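Local atomic coordinates of L-lysine 6-oxidase (PDB entry 3WEU), a protein that oxidatively deaminates the side-chain amine of free L-lysine with a cysteine tryptophylquinone cofactor, releasing the hydrogen peroxide that makes it antibacterial. Residues Y218-V230 with E238-D250. Residues are numbered along the deposited sequence; the frame is centred on the assembly and turned at random.
Sequences YDDISDGSVTCVV and ETSTAWMVVGSPD
Trp243 lays its indole across the backbone of Gly224 and Ser225 at the tightly packed end of a beta hairpin, whose antiparallel strands 223-230 and 238-247 pair in the N-terminal region of the oxidase. The hairpin illustrates how one regular backbone pattern can serve both a crowded and an open surface. From Gly224–Met244 to Val230–Glu238, every second pair closes two N-H...O=C bonds, and Val246 N to Ser222 O (2.9 Å) carries the pairing past the strand start.

The packing is close where the indole lies flat on the partner strand: Gly224 O sits 3.3 Å from Trp243 CG, above the ring and toward its rim, while Ser225 N lies over the centre of that same face. With CG swung roughly anti to the backbone N (chi1 -150°), the ring reaches across to these atoms. On the other face of the sheet, Val226 CG2 meets Met244 CB at 3.9 Å, and both side chains pack on Phe63 of strand 58-66.

Toward the hairpin turn the face carrying Trp243 opens to solvent and its contacts thin out to small side chains. Thr227 and Thr239 touch there through their methyls, CG2 to CG2 at 3.6 Å, and Val229 CG2 rests against OG1 of Thr239, a solvent-exposed residue.

Back at the buried end, the carboxylate of Asp223 is fixed by partners beyond the hairpin, Thr502 at OD1 and the backbone N of Leu501 at OD2. Its OD2 also accepts the indole N-H through the anti lone pair, Trp243 NE1 to Asp223 OD2 2.9 Å, with the oxygen only 1° out of the ring plane.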
# COMPACT_ATOMS: atom_id res chain seq x y z
N TYR A 218 -0.09 17.00 -10.00
CA TYR A 218 0.24 18.10 -10.91
C TYR A 218 1.65 17.98 -11.44
O TYR A 218 2.50 17.47 -10.74
CB TYR A 218 0.12 19.48 -10.15
CG TYR A 218 -1.23 19.63 -9.55
CD1 TYR A 218 -2.27 20.20 -10.27
CD2 TYR A 218 -1.49 19.11 -8.29
CE1 TYR A 218 -3.55 20.25 -9.72
CE2 TYR A 218 -2.75 19.12 -7.77
CZ TYR A 218 -3.76 19.68 -8.48
OH TYR A 218 -4.98 19.65 -7.86
N ASP A 219 1.87 18.50 -12.63
CA ASP A 219 3.21 18.74 -13.12
C ASP A 219 3.30 20.13 -13.71
O ASP A 219 2.30 20.84 -13.68
CB ASP A 219 3.64 17.60 -14.07
CG ASP A 219 2.97 17.63 -15.46
OD1 ASP A 219 2.49 18.66 -15.92
OD2 ASP A 219 2.99 16.57 -16.12
N ASP A 220 4.47 20.50 -14.25
CA ASP A 220 4.72 21.84 -14.69
C ASP A 220 4.99 21.89 -16.18
O ASP A 220 5.49 22.86 -16.68
CB ASP A 220 5.80 22.57 -13.87
CG ASP A 220 7.19 21.99 -14.01
OD1 ASP A 220 7.40 21.00 -14.76
OD2 ASP A 220 8.04 22.49 -13.24
N ILE A 221 4.55 20.85 -16.87
CA ILE A 221 4.33 20.92 -18.31
C ILE A 221 3.32 22.01 -18.57
O ILE A 221 2.49 22.25 -17.71
CB ILE A 221 3.82 19.55 -18.85
CG1 ILE A 221 4.90 18.47 -18.75
CG2 ILE A 221 3.25 19.65 -20.27
CD1 ILE A 221 6.02 18.64 -19.81
N SER A 222 3.39 22.65 -19.74
CA SER A 222 2.39 23.61 -20.15
C SER A 222 2.46 23.81 -21.64
O SER A 222 3.40 23.36 -22.34
CB SER A 222 2.62 24.98 -19.48
OG SER A 222 3.78 25.59 -20.00
N ASP A 223 1.45 24.47 -22.16
CA ASP A 223 1.49 24.99 -23.53
C ASP A 223 0.57 26.21 -23.64
O ASP A 223 -0.25 26.43 -22.74
CB ASP A 223 1.01 23.90 -24.53
CG ASP A 223 -0.47 23.64 -24.46
OD1 ASP A 223 -0.87 22.84 -23.60
OD2 ASP A 223 -1.24 24.20 -25.33
N GLY A 224 0.73 26.99 -24.70
CA GLY A 224 -0.11 28.15 -24.93
C GLY A 224 0.31 29.11 -25.98
O GLY A 224 1.16 28.84 -26.81
N SER A 225 -0.35 30.28 -25.98
CA SER A 225 -0.28 31.17 -27.06
C SER A 225 0.89 32.10 -26.97
O SER A 225 1.33 32.49 -25.85
CB SER A 225 -1.55 32.05 -27.08
OG SER A 225 -1.72 32.72 -25.83
N VAL A 226 1.35 32.50 -28.14
CA VAL A 226 2.41 33.47 -28.29
C VAL A 226 1.81 34.59 -29.10
O VAL A 226 1.34 34.34 -30.18
CB VAL A 226 3.68 32.94 -28.99
CG1 VAL A 226 4.74 34.03 -29.21
CG2 VAL A 226 4.28 31.84 -28.13
N THR A 227 1.92 35.82 -28.58
CA THR A 227 1.50 37.02 -29.34
C THR A 227 2.65 38.00 -29.44
O THR A 227 3.31 38.25 -28.47
CB THR A 227 0.27 37.71 -28.67
OG1 THR A 227 -0.76 36.75 -28.54
CG2 THR A 227 -0.28 38.87 -29.58
N CYS A 228 2.88 38.49 -30.63
CA CYS A 228 3.92 39.43 -30.91
C CYS A 228 3.31 40.69 -31.46
O CYS A 228 2.70 40.65 -32.52
CB CYS A 228 4.85 38.93 -32.00
SG CYS A 228 6.28 39.94 -32.32
N VAL A 229 3.57 41.79 -30.78
CA VAL A 229 3.15 43.15 -31.27
C VAL A 229 4.41 43.93 -31.57
O VAL A 229 5.25 44.17 -30.69
CB VAL A 229 2.32 43.91 -30.21
CG1 VAL A 229 1.93 45.32 -30.71
CG2 VAL A 229 1.08 43.13 -29.79
N VAL A 230 4.55 44.35 -32.82
CA VAL A 230 5.63 45.16 -33.25
C VAL A 230 5.08 46.58 -33.42
O VAL A 230 4.10 46.79 -34.17
CB VAL A 230 6.09 44.72 -34.64
CG1 VAL A 230 7.14 45.70 -35.22
CG2 VAL A 230 6.69 43.30 -34.55
N GLU A 238 1.63 46.18 -35.81
CA GLU A 238 1.09 44.90 -36.32
C GLU A 238 1.28 43.82 -35.31
O GLU A 238 2.21 43.87 -34.48
CB GLU A 238 1.74 44.54 -37.65
CG GLU A 238 1.33 45.48 -38.75
CD GLU A 238 2.03 45.14 -40.05
OE1 GLU A 238 3.22 45.36 -40.12
OE2 GLU A 238 1.35 44.68 -40.97
N THR A 239 0.39 42.83 -35.36
CA THR A 239 0.39 41.76 -34.40
C THR A 239 0.40 40.43 -35.16
O THR A 239 -0.21 40.31 -36.24
CB THR A 239 -0.86 41.85 -33.53
OG1 THR A 239 -0.80 43.06 -32.76
CG2 THR A 239 -0.96 40.66 -32.59
N SER A 240 1.10 39.44 -34.62
CA SER A 240 1.07 38.11 -35.25
C SER A 240 1.24 37.09 -34.11
O SER A 240 1.60 37.47 -32.97
CB SER A 240 2.13 38.06 -36.33
OG SER A 240 2.33 36.74 -36.81
N THR A 241 0.90 35.83 -34.36
CA THR A 241 0.74 34.87 -33.26
C THR A 241 1.39 33.50 -33.62
O THR A 241 1.63 33.21 -34.83
CB THR A 241 -0.72 34.59 -32.92
OG1 THR A 241 -1.36 34.22 -34.13
CG2 THR A 241 -1.40 35.82 -32.30
N ALA A 242 1.60 32.70 -32.58
CA ALA A 242 2.14 31.36 -32.66
C ALA A 242 1.70 30.65 -31.43
O ALA A 242 0.84 31.17 -30.67
CB ALA A 242 3.69 31.42 -32.77
N TRP A 243 2.21 29.44 -31.23
CA TRP A 243 1.93 28.63 -30.09
C TRP A 243 3.24 28.16 -29.50
O TRP A 243 4.31 28.23 -30.16
CB TRP A 243 1.03 27.45 -30.47
CG TRP A 243 0.16 27.00 -29.37
CD1 TRP A 243 0.38 25.97 -28.54
CD2 TRP A 243 -1.08 27.59 -28.95
NE1 TRP A 243 -0.61 25.88 -27.60
CE2 TRP A 243 -1.54 26.85 -27.86
CE3 TRP A 243 -1.85 28.64 -29.41
CZ2 TRP A 243 -2.76 27.12 -27.22
CZ3 TRP A 243 -3.05 28.95 -28.74
CH2 TRP A 243 -3.49 28.18 -27.69
N MET A 244 3.16 27.68 -28.28
CA MET A 244 4.30 27.22 -27.55
C MET A 244 3.96 25.95 -26.78
O MET A 244 2.94 25.91 -26.07
CB MET A 244 4.76 28.33 -26.58
CG MET A 244 5.88 27.93 -25.67
SD MET A 244 7.38 27.86 -26.62
CE MET A 244 8.35 26.89 -25.55
N VAL A 245 4.85 24.96 -26.81
CA VAL A 245 4.65 23.74 -26.06
C VAL A 245 5.88 23.40 -25.25
O VAL A 245 6.99 23.47 -25.75
CB VAL A 245 4.34 22.60 -27.04
CG1 VAL A 245 4.13 21.30 -26.28
CG2 VAL A 245 3.10 22.96 -27.85
N VAL A 246 5.68 22.98 -24.03
CA VAL A 246 6.74 22.51 -23.17
C VAL A 246 6.66 20.95 -23.05
O VAL A 246 5.58 20.39 -22.82
CB VAL A 246 6.70 23.10 -21.78
CG1 VAL A 246 7.90 22.60 -20.99
CG2 VAL A 246 6.74 24.60 -21.86
N GLY A 247 7.78 20.30 -23.35
CA GLY A 247 7.92 18.88 -23.16
C GLY A 247 8.89 18.50 -22.09
O GLY A 247 9.75 19.32 -21.64
N SER A 248 8.88 17.24 -21.78
CA SER A 248 9.87 16.66 -20.87
C SER A 248 11.20 16.54 -21.64
O SER A 248 11.25 16.83 -22.85
CB SER A 248 9.37 15.33 -20.35
OG SER A 248 9.12 14.40 -21.39
N PRO A 249 12.32 16.26 -20.96
CA PRO A 249 13.57 16.34 -21.70
C PRO A 249 13.68 15.41 -22.91
O PRO A 249 13.07 14.33 -22.93
CB PRO A 249 14.61 16.00 -20.67
CG PRO A 249 13.97 16.36 -19.33
CD PRO A 249 12.53 15.93 -19.56
N ASP A 250 14.43 15.86 -23.91
CA ASP A 250 14.79 15.02 -25.06
C ASP A 250 16.09 14.33 -24.68
O ASP A 250 17.22 14.96 -24.78
CB ASP A 250 14.94 15.85 -26.33
CG ASP A 250 15.20 15.00 -27.58
OD1 ASP A 250 15.47 13.77 -27.46
OD2 ASP A 250 15.12 15.60 -28.69